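Local coordinates for protein cytosine-specific methyltransferase (Escherichia coli O157:H7 EDL933, PDB 3G7U) that probably methylates cytosine in DNA at carbon 5, with S-adenosyl-L-methionine as the methyl donor, at residues 19-24 / 231-236; 218-223 / 248-253; 238-243 / 333-338. All coordinates share one frame; numbering follows the deposited sequence. Where two conformers were deposited one is given.

How the contacts relate
Contacts 1 and 3 tie the region of residues 216-258 to parts of the chain distant in sequence; contact 2 closes that region on itself. Contact 1 joins helix 14-22, next to the seven-stranded methyltransferase sheet, to the loop 231-236. Contact 3 lies about 14 Å from it, centre to centre. The two meet where Trp333 NE1 comes 3.0 Å from Gly232 O, a probable hydrogen bond. Contact 2 is about 19 Å from contact 1 between centres, and the Trp231 ring bridges them by packing on Ile218 and Lys220. Contacts 2 and 3 do not touch, but helix 241-248 leads from one to the other. All three lie away from the predicted catalytic residue Cys81.

Contact 1: 19-24 / 231-236; sequences AARAGF and WGQIPR
Arg21 turns its CG to the side of its own backbone N (chi1 -77°) and then runs extended to NE, which carries the guanidinium along the loop to Gln233 and Gly232. Arg21 NE gives a nearly straight hydrogen bond of 2.8 Å to Gln233 O. That donor lies in the carbonyl plane, and the oxygen lies in the guanidinium plane. Arg21 NH2 binds Gly232 O at 2.9 Å, less straight and tilted from both planes. A weak third bond runs from NH2 to Gln233 O. NH2 also reaches Lys229 O, in the helix just before the loop. The Gln233 side chain crosses Arg21 at about a right angle and sets OE1, hydrogen-bonded to Lys229 NZ, over one face of the guanidinium. Nearer the helix, Pro235 CG packs 3.6 Å from Arg21 CG. The same Pro235 CG touches Ala20 CB at 3.7 Å. Gly23 ends helix 14-22 in a Schellman motif. The contact joins this last turn to the loop before helix 241-248. Arg21 donates to two successive loop carbonyls, and Gly232 O has Trp333 NE1 as a second donor. Charge-assisted bonds thus hold this part of the loop to the helix end.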
# COMPACT_ATOMS: atom_id res chain seq x y z
N ALA A 19 9.18 0.14 -0.96
CA ALA A 19 10.42 0.34 -1.69
C ALA A 19 11.46 0.99 -0.80
O ALA A 19 12.63 0.56 -0.76
CB ALA A 19 10.17 1.20 -2.95
N ALA A 20 11.06 2.03 -0.09
CA ALA A 20 11.98 2.83 0.72
C ALA A 20 12.56 2.00 1.87
O ALA A 20 13.76 2.06 2.18
CB ALA A 20 11.27 4.10 1.26
N ARG A 21 11.71 1.19 2.49
CA ARG A 21 12.17 0.32 3.59
C ARG A 21 13.13 -0.80 3.06
O ARG A 21 14.09 -1.18 3.75
CB ARG A 21 10.99 -0.27 4.36
CG ARG A 21 10.31 0.69 5.31
CD ARG A 21 9.23 -0.03 6.09
NE ARG A 21 8.96 0.63 7.35
CZ ARG A 21 7.89 0.41 8.12
NH1 ARG A 21 6.97 -0.45 7.72
NH2 ARG A 21 7.77 1.05 9.28
N ALA A 22 12.92 -1.24 1.84
CA ALA A 22 13.75 -2.24 1.18
C ALA A 22 15.10 -1.68 0.75
O ALA A 22 15.96 -2.45 0.37
CB ALA A 22 13.03 -2.84 -0.05
N GLY A 23 15.27 -0.36 0.79
CA GLY A 23 16.56 0.27 0.48
C GLY A 23 16.61 1.14 -0.77
O GLY A 23 17.62 1.80 -1.01
N PHE A 24 15.52 1.18 -1.55
CA PHE A 24 15.44 2.03 -2.72
C PHE A 24 15.19 3.48 -2.36
O PHE A 24 14.63 3.80 -1.30
CB PHE A 24 14.35 1.53 -3.66
CG PHE A 24 14.59 0.18 -4.23
CD1 PHE A 24 15.47 -0.00 -5.31
CD2 PHE A 24 13.92 -0.93 -3.73
CE1 PHE A 24 15.68 -1.28 -5.86
CE2 PHE A 24 14.11 -2.18 -4.28
CZ PHE A 24 14.99 -2.37 -5.35
N TRP A 231 6.05 1.22 14.91
CA TRP A 231 6.54 2.41 15.61
C TRP A 231 7.92 2.91 15.18
O TRP A 231 8.40 3.91 15.69
CB TRP A 231 6.49 2.17 17.15
CG TRP A 231 5.07 1.90 17.60
CD1 TRP A 231 3.93 2.57 17.19
CD2 TRP A 231 4.63 0.89 18.52
NE1 TRP A 231 2.82 2.03 17.81
CE2 TRP A 231 3.22 1.00 18.62
CE3 TRP A 231 5.29 -0.09 19.28
CZ2 TRP A 231 2.45 0.16 19.44
CZ3 TRP A 231 4.52 -0.96 20.08
CH2 TRP A 231 3.12 -0.82 20.15
N GLY A 232 8.54 2.26 14.20
CA GLY A 232 9.89 2.65 13.74
C GLY A 232 10.16 2.27 12.30
O GLY A 232 9.24 2.33 11.45
N GLN A 233 11.40 1.86 12.01
CA GLN A 233 11.83 1.52 10.66
C GLN A 233 11.40 2.61 9.67
O GLN A 233 10.72 2.34 8.65
CB GLN A 233 11.37 0.13 10.25
CG GLN A 233 12.02 -0.99 11.07
CD GLN A 233 11.56 -2.37 10.66
OE1 GLN A 233 11.03 -2.56 9.56
NE2 GLN A 233 11.75 -3.36 11.55
N ILE A 234 11.77 3.84 10.02
CA ILE A 234 11.52 5.00 9.18
C ILE A 234 12.72 5.14 8.21
O ILE A 234 13.83 5.42 8.68
CB ILE A 234 11.42 6.31 10.01
CG1 ILE A 234 10.41 6.18 11.19
CG2 ILE A 234 11.09 7.48 9.09
CD1 ILE A 234 10.28 7.40 12.04
N PRO A 235 12.51 4.95 6.89
CA PRO A 235 13.63 5.11 5.95
C PRO A 235 14.17 6.52 5.94
O PRO A 235 13.48 7.48 6.34
CB PRO A 235 13.01 4.74 4.59
CG PRO A 235 11.81 3.90 4.96
CD PRO A 235 11.28 4.56 6.17
N ARG A 236 15.43 6.66 5.53
CA ARG A 236 16.09 7.96 5.49
C ARG A 236 15.27 8.89 4.61
O ARG A 236 14.78 8.47 3.54
CB ARG A 236 17.53 7.81 4.95
CG ARG A 236 18.37 9.10 4.91
CD ARG A 236 19.81 8.80 4.44
NE ARG A 236 19.81 7.80 3.37
CZ ARG A 236 19.80 8.06 2.06
NH1 ARG A 236 19.77 7.06 1.19
NH2 ARG A 236 19.84 9.32 1.62

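Contact 2: 218-223 / 248-253; sequences IKKDRK and KNNIIS
Ile218 and Ile252 cross at about a right angle, with Ile218 CG2 lying 3.7 Å from Ile252 CD1. Ile218 CD1 meets Ile252 CG2 on the same crossing. Asp332 also touches Ile218. Lys220 slants across the Asn250 amide. Lys220 CG sits 3.4 Å from Asn250 OD1, and the chain bends at chi3 (-125°) and chi4 so that NZ returns to the same oxygen. Lys220 NZ then donates to Asn250 OD1 at 3.2 Å, tilted 16° from the carbonyl plane. The stronger partner of Lys220 NZ is Leu247 O, at the end of helix 241-248. The other side of the amide is held through water. Asn250 ND2 gives a hydrogen bond to water 1, which donates to Ile218 O, and a longer one to water 2, which donates to Lys220 O. Between the backbones, Ile218 N binds Asn250 O at 2.7 Å, nearly along the C=O axis. A backbone bond between Ile252 and Arg216 continues the pairing. Asn250, with positive phi, is the C-prime residue of the Schellman motif that ends helix 241-248. The whole is a Schellman-type helix end that runs straight into a short antiparallel two-stranded sheet, 216-217 with 251-252.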
# COMPACT_ATOMS: atom_id res chain seq x y z
N ILE A 218 -1.38 6.58 22.78
CA ILE A 218 -1.47 5.12 22.75
C ILE A 218 -0.48 4.49 23.74
O ILE A 218 0.45 5.15 24.23
CB ILE A 218 -1.15 4.58 21.35
CG1 ILE A 218 0.23 5.06 20.90
CG2 ILE A 218 -2.23 5.04 20.33
CD1 ILE A 218 0.87 4.20 19.82
N LYS A 219 -0.68 3.21 24.00
CA LYS A 219 0.31 2.43 24.72
C LYS A 219 1.24 1.82 23.68
O LYS A 219 0.77 1.18 22.73
CB LYS A 219 -0.36 1.30 25.49
CG LYS A 219 -1.24 1.78 26.60
CD LYS A 219 -1.85 0.58 27.30
CE LYS A 219 -2.84 1.04 28.36
NZ LYS A 219 -2.31 2.24 29.06
N LYS A 220 2.53 2.08 23.83
CA LYS A 220 3.51 1.40 23.00
C LYS A 220 4.57 0.73 23.84
O LYS A 220 5.71 1.16 23.89
CB LYS A 220 4.08 2.28 21.88
CG LYS A 220 4.72 3.58 22.20
CD LYS A 220 5.26 4.10 20.86
CE LYS A 220 6.74 4.42 20.94
NZ LYS A 220 7.04 5.87 20.99
N ASP A 221 4.16 -0.33 24.53
CA ASP A 221 5.06 -1.11 25.35
C ASP A 221 5.05 -2.55 24.86
O ASP A 221 4.94 -3.49 25.66
CB ASP A 221 4.62 -1.04 26.83
CG ASP A 221 3.15 -1.38 27.02
OD1 ASP A 221 2.49 -1.76 26.03
OD2 ASP A 221 2.65 -1.24 28.16
N ARG A 222 5.09 -2.73 23.55
CA ARG A 222 5.23 -4.07 23.00
C ARG A 222 6.42 -4.23 22.10
O ARG A 222 7.01 -3.24 21.61
CB ARG A 222 3.97 -4.58 22.33
CG ARG A 222 3.11 -5.34 23.25
CD ARG A 222 2.12 -6.14 22.50
NE ARG A 222 1.14 -6.67 23.42
CZ ARG A 222 0.11 -7.41 23.06
NH1 ARG A 222 -0.74 -7.86 23.98
NH2 ARG A 222 -0.06 -7.73 21.78
N LYS A 223 6.77 -5.50 21.93
CA LYS A 223 8.02 -5.94 21.34
C LYS A 223 7.70 -6.98 20.29
O LYS A 223 6.73 -7.75 20.42
CB LYS A 223 8.91 -6.57 22.43
CG LYS A 223 9.27 -5.64 23.61
CD LYS A 223 10.61 -4.92 23.41
CE LYS A 223 10.48 -3.62 22.61
NZ LYS A 223 11.81 -2.98 22.46
N LYS A 248 6.98 10.05 19.27
CA LYS A 248 7.95 10.01 20.37
C LYS A 248 7.29 10.27 21.71
O LYS A 248 7.80 9.83 22.73
CB LYS A 248 9.09 11.02 20.16
CG LYS A 248 10.16 10.53 19.21
CD LYS A 248 11.13 11.65 18.80
CE LYS A 248 12.03 11.18 17.65
NZ LYS A 248 12.99 12.22 17.21
N ASN A 249 6.14 10.97 21.69
CA ASN A 249 5.32 11.19 22.87
C ASN A 249 4.09 10.29 22.97
O ASN A 249 3.13 10.65 23.64
CB ASN A 249 4.89 12.65 22.92
CG ASN A 249 6.08 13.58 23.20
OD1 ASN A 249 6.12 14.71 22.74
ND2 ASN A 249 7.04 13.09 23.97
N ASN A 250 4.14 9.14 22.28
CA ASN A 250 3.09 8.12 22.25
C ASN A 250 1.76 8.64 21.71
O ASN A 250 0.70 8.16 22.10
CB ASN A 250 2.88 7.47 23.63
CG ASN A 250 4.15 6.81 24.19
OD1 ASN A 250 5.17 6.68 23.51
ND2 ASN A 250 4.07 6.35 25.42
N ILE A 251 1.84 9.58 20.78
CA ILE A 251 0.66 10.21 20.19
C ILE A 251 0.59 9.99 18.68
O ILE A 251 1.55 10.26 17.97
CB ILE A 251 0.65 11.70 20.51
CG1 ILE A 251 0.41 11.89 22.03
CG2 ILE A 251 -0.43 12.47 19.73
CD1 ILE A 251 0.83 13.26 22.54
N ILE A 252 -0.56 9.53 18.21
CA ILE A 252 -0.71 9.23 16.78
C ILE A 252 -2.06 9.79 16.25
O ILE A 252 -2.95 10.10 17.03
CB ILE A 252 -0.60 7.75 16.50
CG1 ILE A 252 -1.86 7.00 17.00
CG2 ILE A 252 0.74 7.11 17.08
CD1 ILE A 252 -1.85 5.52 16.73
N SER A 253 -2.15 9.98 14.93
CA SER A 253 -3.33 10.60 14.29
C SER A 253 -4.31 9.50 13.89
O SER A 253 -3.96 8.32 13.94
CB SER A 253 -2.92 11.41 13.05
OG SER A 253 -2.31 10.56 12.07
O HOH W 1 1.48 5.88 26.62
O HOH W 2 5.78 3.62 26.03

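Contact 3: 238-243 / 333-338; sequences VGDTES and WFRFHV
Arg335 NH1 meets two carboxylates at the start of helix 241-248, Asp240 at the N-cap and Glu242 in the first turn. The three residues form a salt-bridge network on a capped helix. Arg335 NH1 lies 2.9 Å from Asp240 OD2, which it meets on the syn side, 31° out of the carboxylate plane. Arg335 NH1 is also 3.1 Å from Glu242 OE1, approached from well above that carboxylate plane. Both oxygens lie at the edge of the guanidinium, near its plane, while both carboxylates are turned steeply to it. The Arg335 chain is extended from CG to NE, with CG pointing opposite the backbone N (chi1 -170°). This reach passes Ser243 OG, which is 3.6 Å from Arg335 CD. At the other end of the contact, Ser243 CB touches Trp333 O at 3.3 Å. Val238 CG1 lies 4.0 Å from Trp333 CH2, and Gly239 CA is close to CZ3 of the ring.

Asp240 OD2 accepts three hydrogen bonds, from Ser243 N, Ser243 OG and Arg335 NH1. Ser243 N gives Asp240 OD2 the capping bond, 3.0 Å, from above the carboxylate plane. Ser243 OG donates to the anti lone pair of Asp240 OD2. This grip probably limits the rotation of the carboxylate and sets it for Arg335. The positive helix end and the arginine would both be expected to stabilise its negative charge.

Further out, Glu213 forms a salt bridge with Arg335 NE, and Lys246 one with Glu242 OE2. Water 4 joins Glu242 OE1 to Arg335 NH2. Trp333 NE1 is hydrogen-bonded to Gly232 O. The contact thus joins the start of helix 241-248 to the loop between helices 321-328 and 340-348. Water 3 bridges the two backbones, accepting from Asp240 N and donating to Trp333 O at 2.7 Å.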
# COMPACT_ATOMS: atom_id res chain seq x y z
N VAL A 238 12.29 9.97 4.86
CA VAL A 238 10.86 9.65 4.75
C VAL A 238 10.17 10.08 6.04
O VAL A 238 10.78 10.03 7.10
CB VAL A 238 10.70 8.14 4.46
CG1 VAL A 238 9.27 7.63 4.66
CG2 VAL A 238 11.25 7.83 3.03
N GLY A 239 8.92 10.52 5.96
CA GLY A 239 8.15 10.75 7.19
C GLY A 239 7.75 12.20 7.43
O GLY A 239 8.53 13.12 7.21
N ASP A 240 6.52 12.40 7.90
CA ASP A 240 6.05 13.71 8.30
C ASP A 240 6.68 14.04 9.66
O ASP A 240 6.58 13.28 10.62
CB ASP A 240 4.52 13.68 8.39
CG ASP A 240 3.93 14.97 8.94
OD1 ASP A 240 4.08 16.03 8.29
OD2 ASP A 240 3.28 14.91 10.00
N THR A 241 7.36 15.18 9.72
CA THR A 241 8.08 15.63 10.93
C THR A 241 7.21 15.69 12.19
O THR A 241 7.60 15.16 13.25
CB THR A 241 8.76 17.01 10.65
OG1 THR A 241 9.73 16.82 9.64
CG2 THR A 241 9.46 17.55 11.88
N GLU A 242 6.02 16.27 12.08
CA GLU A 242 5.10 16.33 13.22
C GLU A 242 4.62 14.95 13.67
O GLU A 242 4.57 14.68 14.89
CB GLU A 242 3.91 17.26 12.92
CG GLU A 242 2.89 17.31 14.04
CD GLU A 242 1.62 18.11 13.71
OE1 GLU A 242 1.46 18.54 12.55
OE2 GLU A 242 0.80 18.33 14.63
N SER A 243 4.28 14.06 12.72
CA SER A 243 3.91 12.69 13.10
C SER A 243 5.00 11.95 13.85
O SER A 243 4.73 11.24 14.83
CB SER A 243 3.47 11.88 11.88
OG SER A 243 2.42 12.59 11.27
N TRP A 333 3.19 6.10 12.30
CA TRP A 333 3.72 7.43 11.94
C TRP A 333 3.33 7.90 10.52
O TRP A 333 3.58 9.04 10.17
CB TRP A 333 5.26 7.48 12.14
CG TRP A 333 6.04 6.37 11.47
CD1 TRP A 333 6.49 5.23 12.05
CD2 TRP A 333 6.49 6.32 10.08
NE1 TRP A 333 7.21 4.48 11.14
CE2 TRP A 333 7.22 5.11 9.93
CE3 TRP A 333 6.35 7.18 8.97
CZ2 TRP A 333 7.80 4.72 8.71
CZ3 TRP A 333 6.92 6.80 7.76
CH2 TRP A 333 7.63 5.58 7.63
N PHE A 334 2.68 7.02 9.76
CA PHE A 334 2.21 7.38 8.41
C PHE A 334 0.96 8.24 8.58
O PHE A 334 0.05 7.90 9.33
CB PHE A 334 1.94 6.10 7.60
CG PHE A 334 1.90 6.33 6.12
CD1 PHE A 334 3.06 6.15 5.35
CD2 PHE A 334 0.73 6.77 5.52
CE1 PHE A 334 3.05 6.40 3.96
CE2 PHE A 334 0.70 7.01 4.11
CZ PHE A 334 1.87 6.81 3.36
N ARG A 335 0.90 9.36 7.87
CA ARG A 335 -0.17 10.32 8.08
C ARG A 335 -1.12 10.32 6.90
O ARG A 335 -0.68 10.44 5.76
CB ARG A 335 0.42 11.71 8.23
CG ARG A 335 -0.60 12.75 8.71
CD ARG A 335 0.12 14.08 8.99
NE ARG A 335 -0.82 15.10 9.43
CZ ARG A 335 -0.50 16.17 10.14
NH1 ARG A 335 0.77 16.36 10.52
NH2 ARG A 335 -1.44 17.05 10.51
N PHE A 336 -2.41 10.17 7.16
CA PHE A 336 -3.40 10.12 6.06
C PHE A 336 -4.19 11.41 6.02
O PHE A 336 -4.04 12.27 6.89
CB PHE A 336 -4.37 8.94 6.26
CG PHE A 336 -3.69 7.63 6.16
CD1 PHE A 336 -3.50 7.04 4.92
CD2 PHE A 336 -3.14 7.02 7.29
CE1 PHE A 336 -2.80 5.84 4.80
CE2 PHE A 336 -2.43 5.80 7.19
CZ PHE A 336 -2.27 5.21 5.94
N HIS A 337 -5.05 11.56 5.00
CA HIS A 337 -5.96 12.69 4.96
C HIS A 337 -6.79 12.76 6.24
O HIS A 337 -7.15 11.72 6.81
CB HIS A 337 -6.88 12.57 3.74
CG HIS A 337 -7.57 13.86 3.39
ND1 HIS A 337 -8.79 14.22 3.93
CD2 HIS A 337 -7.21 14.87 2.56
CE1 HIS A 337 -9.15 15.40 3.44
NE2 HIS A 337 -8.21 15.82 2.62
N VAL A 338 -7.15 13.98 6.63
CA VAL A 338 -7.90 14.21 7.88
C VAL A 338 -9.29 13.57 7.94
O VAL A 338 -9.74 13.13 9.02
CB VAL A 338 -8.00 15.72 8.27
CG1 VAL A 338 -6.65 16.26 8.71
CG2 VAL A 338 -8.55 16.58 7.12
O HOH W 3 4.76 10.22 8.02
O HOH W 4 -1.03 19.58 11.96